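Long-range contacts in metallo-beta-lactamase family protein (PDB 3R2U), which binds iron in a metallo-beta-lactamase fold, carries a rhodanese-like domain and probably acts on persulfides: residues S87-V92 with K113-H118; I176-L181 with D257-D262. All blocks are in the same frame, centred on the assembly; numbering follows the deposited sequence. Where two conformers were deposited one is given.

Interaction 1: residues S87-V92 with K113-H118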
# COMPACT_ATOMS: atom_id res chain seq x y z
N SER A 87 7.57 1.88 25.76
CA SER A 87 8.82 2.47 25.30
C SER A 87 9.62 1.57 24.38
O SER A 87 9.80 0.38 24.66
CB SER A 87 9.70 2.78 26.50
OG SER A 87 11.00 3.17 26.08
N GLY A 88 10.16 2.15 23.32
CA GLY A 88 11.07 1.42 22.44
C GLY A 88 12.54 1.65 22.80
O GLY A 88 13.43 1.20 22.09
N ILE A 89 12.83 2.28 23.94
CA ILE A 89 14.21 2.66 24.26
C ILE A 89 15.16 1.46 24.41
O ILE A 89 16.31 1.54 23.95
CB ILE A 89 14.32 3.62 25.50
CG1 ILE A 89 15.67 4.36 25.50
CG2 ILE A 89 14.15 2.87 26.81
CD1 ILE A 89 15.64 5.68 24.88
N ARG A 90 14.71 0.39 25.04
CA ARG A 90 15.53 -0.80 25.17
C ARG A 90 15.74 -1.44 23.79
O ARG A 90 16.82 -1.96 23.50
CB ARG A 90 14.92 -1.79 26.15
CG ARG A 90 14.93 -1.32 27.62
CD ARG A 90 14.27 -2.36 28.51
NE ARG A 90 14.14 -1.92 29.90
CZ ARG A 90 13.21 -1.09 30.36
NH1 ARG A 90 13.17 -0.78 31.64
NH2 ARG A 90 12.31 -0.56 29.54
N ASP A 91 14.72 -1.40 22.94
CA ASP A 91 14.82 -1.94 21.57
C ASP A 91 15.89 -1.16 20.80
O ASP A 91 16.64 -1.75 20.01
CB ASP A 91 13.48 -1.87 20.81
CG ASP A 91 12.47 -2.92 21.27
OD1 ASP A 91 12.16 -3.02 22.49
OD2 ASP A 91 11.95 -3.64 20.36
N VAL A 92 15.94 0.15 21.02
CA VAL A 92 16.95 0.98 20.34
C VAL A 92 18.37 0.55 20.72
O VAL A 92 19.22 0.35 19.86
CB VAL A 92 16.76 2.48 20.64
CG1 VAL A 92 17.98 3.28 20.15
CG2 VAL A 92 15.49 2.97 20.00
N LYS A 113 14.70 -0.36 35.68
CA LYS A 113 15.34 -1.63 36.01
C LYS A 113 15.61 -2.41 34.73
O LYS A 113 15.10 -2.06 33.66
CB LYS A 113 14.44 -2.47 36.92
CG LYS A 113 13.93 -1.75 38.19
CD LYS A 113 15.03 -1.45 39.20
CE LYS A 113 14.50 -0.56 40.32
NZ LYS A 113 15.49 -0.35 41.39
N ASN A 114 16.43 -3.45 34.84
CA ASN A 114 16.71 -4.36 33.73
C ASN A 114 17.14 -3.61 32.48
O ASN A 114 16.65 -3.90 31.40
CB ASN A 114 15.45 -5.19 33.43
CG ASN A 114 14.97 -6.00 34.62
OD1 ASN A 114 15.77 -6.41 35.45
ND2 ASN A 114 13.67 -6.27 34.69
N MET A 115 18.02 -2.63 32.63
CA MET A 115 18.43 -1.82 31.49
C MET A 115 19.61 -2.44 30.78
O MET A 115 20.41 -3.10 31.40
CB MET A 115 18.80 -0.40 31.92
CG MET A 115 17.63 0.42 32.42
SD MET A 115 16.29 0.51 31.25
CE MET A 115 17.01 1.59 29.99
N PRO A 116 19.72 -2.22 29.47
CA PRO A 116 20.84 -2.79 28.74
C PRO A 116 22.16 -2.21 29.21
O PRO A 116 22.21 -1.12 29.79
CB PRO A 116 20.56 -2.45 27.27
CG PRO A 116 19.45 -1.51 27.25
CD PRO A 116 18.78 -1.51 28.60
N ASN A 117 23.22 -2.97 29.01
CA ASN A 117 24.54 -2.53 29.41
C ASN A 117 24.88 -1.23 28.74
O ASN A 117 24.49 -0.97 27.58
CB ASN A 117 25.62 -3.59 29.10
CG ASN A 117 25.59 -4.74 30.10
OD1 ASN A 117 25.10 -4.60 31.22
ND2 ASN A 117 26.15 -5.89 29.70
N HIS A 118 25.56 -0.38 29.50
CA HIS A 118 26.01 0.92 29.00
C HIS A 118 24.93 2.01 28.92
O HIS A 118 25.21 3.11 28.46
CB HIS A 118 26.75 0.75 27.67
CG HIS A 118 27.86 -0.25 27.73
ND1 HIS A 118 29.07 0.02 28.33
CD2 HIS A 118 27.95 -1.52 27.27
CE1 HIS A 118 29.85 -1.04 28.24
NE2 HIS A 118 29.20 -1.99 27.60

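Interaction 2: residues I176-L181 with D257-D262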
# COMPACT_ATOMS: atom_id res chain seq x y z
N ILE A 176 -0.37 21.24 31.54
CA ILE A 176 0.81 20.59 32.10
C ILE A 176 0.39 19.21 32.62
O ILE A 176 -0.80 18.95 32.82
CB ILE A 176 1.47 21.42 33.24
CG1 ILE A 176 0.50 21.60 34.42
CG2 ILE A 176 1.93 22.78 32.72
CD1 ILE A 176 1.13 22.25 35.68
N GLY A 177 1.37 18.35 32.82
CA GLY A 177 1.11 17.01 33.31
C GLY A 177 0.58 17.02 34.72
O GLY A 177 0.72 18.00 35.43
N ARG A 178 -0.09 15.93 35.10
CA ARG A 178 -0.60 15.74 36.43
C ARG A 178 0.23 14.62 37.01
O ARG A 178 0.69 13.75 36.26
CB ARG A 178 -2.08 15.33 36.43
CG ARG A 178 -3.08 16.34 35.77
CD ARG A 178 -2.93 17.71 36.36
NE ARG A 178 -4.08 18.61 36.15
CZ ARG A 178 -4.16 19.57 35.22
NH1 ARG A 178 -3.18 19.80 34.36
NH2 ARG A 178 -5.24 20.33 35.16
N PRO A 179 0.40 14.59 38.34
CA PRO A 179 1.19 13.50 38.91
C PRO A 179 0.56 12.13 38.66
O PRO A 179 -0.63 11.95 38.92
CB PRO A 179 1.19 13.81 40.41
CG PRO A 179 0.86 15.27 40.51
CD PRO A 179 -0.06 15.54 39.37
N ASP A 180 1.33 11.20 38.10
CA ASP A 180 0.86 9.81 37.89
C ASP A 180 0.47 9.23 39.23
O ASP A 180 1.19 9.40 40.21
CB ASP A 180 1.96 8.92 37.27
CG ASP A 180 2.06 9.05 35.77
OD1 ASP A 180 1.19 9.73 35.18
OD2 ASP A 180 2.99 8.46 35.17
N LEU A 181 -0.66 8.54 39.28
CA LEU A 181 -1.12 7.93 40.51
C LEU A 181 -0.29 6.70 40.86
O LEU A 181 0.41 6.16 40.02
CB LEU A 181 -2.62 7.57 40.45
CG LEU A 181 -3.62 8.73 40.31
CD1 LEU A 181 -5.05 8.24 40.59
CD2 LEU A 181 -3.26 9.90 41.24
N ASP A 257 -4.16 22.51 44.30
CA ASP A 257 -5.58 22.15 44.26
C ASP A 257 -6.09 21.99 42.84
O ASP A 257 -6.74 21.00 42.53
CB ASP A 257 -6.45 23.19 44.96
CG ASP A 257 -7.93 22.81 44.96
OD1 ASP A 257 -8.27 21.69 45.42
OD2 ASP A 257 -8.75 23.62 44.51
N LYS A 258 -5.82 22.97 41.98
CA LYS A 258 -6.29 22.88 40.60
C LYS A 258 -5.64 21.71 39.88
O LYS A 258 -6.30 20.96 39.16
CB LYS A 258 -6.09 24.17 39.82
CG LYS A 258 -6.53 24.03 38.33
CD LYS A 258 -6.65 25.36 37.59
CE LYS A 258 -7.07 25.14 36.13
NZ LYS A 258 -7.38 26.43 35.45
N LEU A 259 -4.34 21.51 40.13
CA LEU A 259 -3.62 20.43 39.49
C LEU A 259 -4.22 19.07 39.82
O LEU A 259 -4.55 18.29 38.92
CB LEU A 259 -2.15 20.45 39.92
CG LEU A 259 -1.24 19.56 39.08
CD1 LEU A 259 -1.17 20.11 37.65
CD2 LEU A 259 0.15 19.44 39.68
N ILE A 260 -4.42 18.80 41.11
CA ILE A 260 -4.84 17.47 41.53
C ILE A 260 -6.31 17.27 41.89
O ILE A 260 -6.66 16.20 42.37
CB ILE A 260 -3.95 16.98 42.69
CG1 ILE A 260 -4.26 17.71 44.00
CG2 ILE A 260 -2.48 17.13 42.30
CD1 ILE A 260 -3.39 17.27 45.15
N SER A 261 -7.17 18.25 41.66
CA SER A 261 -8.58 18.07 41.99
C SER A 261 -9.43 17.70 40.79
O SER A 261 -9.21 18.15 39.67
CB SER A 261 -9.15 19.31 42.67
OG SER A 261 -8.52 19.51 43.92
N ASP A 262 -10.42 16.85 41.07
CA ASP A 262 -11.38 16.38 40.08
C ASP A 262 -10.75 15.99 38.75
O ASP A 262 -11.11 16.51 37.68
CB ASP A 262 -12.47 17.45 39.89
CG ASP A 262 -13.23 17.75 41.18
OD1 ASP A 262 -13.96 18.76 41.21
OD2 ASP A 262 -13.09 16.99 42.17

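Interaction 1: residues S87-V92 with K113-H118
Arg90 reaches out from the first turn of helix 89-96 and passes Met115, the two side chains crossing at about a right angle. Met115 SD sits over one face of the guanidinium, 3.4 Å from Arg90 NH1 and 3.5 Å from Arg90 NE. The edge of the same group meets backbone oxygens instead. Arg90 NH1 donates to Lys113 O over 3.1 Å in an almost straight bond (N-H...O 174°), with the oxygen only 3° out of the guanidinium plane; Asn114 O, 3.5 Å from Arg90 NE, also lies in that plane. Arg90 NH1 bonds to Asn277 O as well, which ties the group to the end of helix 269-279. One reservation applies: Arg90 was modelled in two conformers, and this geometry belongs to one of them.

Helix 89-96 is the connection between the parallel neighbours 72-77 and 99-103, a beta-alpha-beta crossover of the metallo-beta-lactamase fold. It follows the metal-binding loop that contains His80, and the 113-118 loop leads on to the edge strand 120-122. Near the helix start Pro116 CD packs at 4.0 Å against Arg90 CG. Met115 is bent at both chi2 (-55°) and chi3, and these two bends turn CE back toward Ile89, whose CG2 it approaches at 4.5 Å; Ile100 of strand 99-103 touches Ile89, Met115 and Pro116 alike.

Interaction 2: residues I176-L181 with D257-D262
The Arg178 guanidinium has carbonyl oxygens at its edge and Leu259 CD1 off its plane. Ile176 O lies in the plane and accepts a weak bond from Arg178 NH1 (3.0 Å), a weak link back to the arginine's own loop. At the NE edge, tilted somewhat out of the plane, is Leu259 O, 2.8 Å from Arg178 NE; the N-H...O angle of only 119° marks this bond, too, as weak. Lys258 O stands obliquely, farther off. Leu259 CD1 stands off the plane, 3.9 Å from Arg178 CZ. The strongest polar partner of the group is Asp175, whose OD1 forms a salt bridge with Arg178 NH1.

Leu259 is the apolar counterpart. Its CG is anti to the backbone N (chi1 -167°), which sends the two methyls from the last turn of helix 252-260 into the 176-181 loop. CD1 presses on Arg178 CD at 3.2 Å, a tight approach, and also meets Ile176 CD1 at 3.7 Å, where the two side chains cross at about a right angle. The other methyl, CD2, rests 3.9 Å from Pro179 CD, and the same proline carbon touches Ile260 CG2 at 4.1 Å. Arg178 bends at chi2 (-53°), carrying CD and NE across to the helix end. Behind this layer Ala196 of helix 191-206 touches Leu259, while Met199 and Ile203 touch Ile176.

The loop backbone leads from here to the metal: Arg178 O is hydrogen-bonded to ND1 of the iron ligand His143. Arg178 O is thus in the second shell of the metal site and probably helps to orient His143, and it belongs to a loop beside the metal site of the metallo-beta-lactamase fold, packed on a helix from later in the chain.

In the fold
Interactions 1 and 2 follow one another along the chain, the first closing before the second opens. Their centres are 29 Å apart and their nearest atoms about 12 Å apart, so they do not touch. Both relate to the iron held by His80, His143 and Asp169, at different ranges. The side chain of Ile89 in interaction 1 is about 14 Å from the metal, whereas Gly177 in interaction 2 is about 8 Å from it. Interaction 1 lies against the sheet containing strands 72-77 and 99-103; the 176-181 loop follows strand 164-168 of the other six-stranded sheet. Helix 269-279 is a common neighbour, through Asn277 in interaction 1 and a weak, long ion pair of Lys274 with Asp180 of the 176-181 loop.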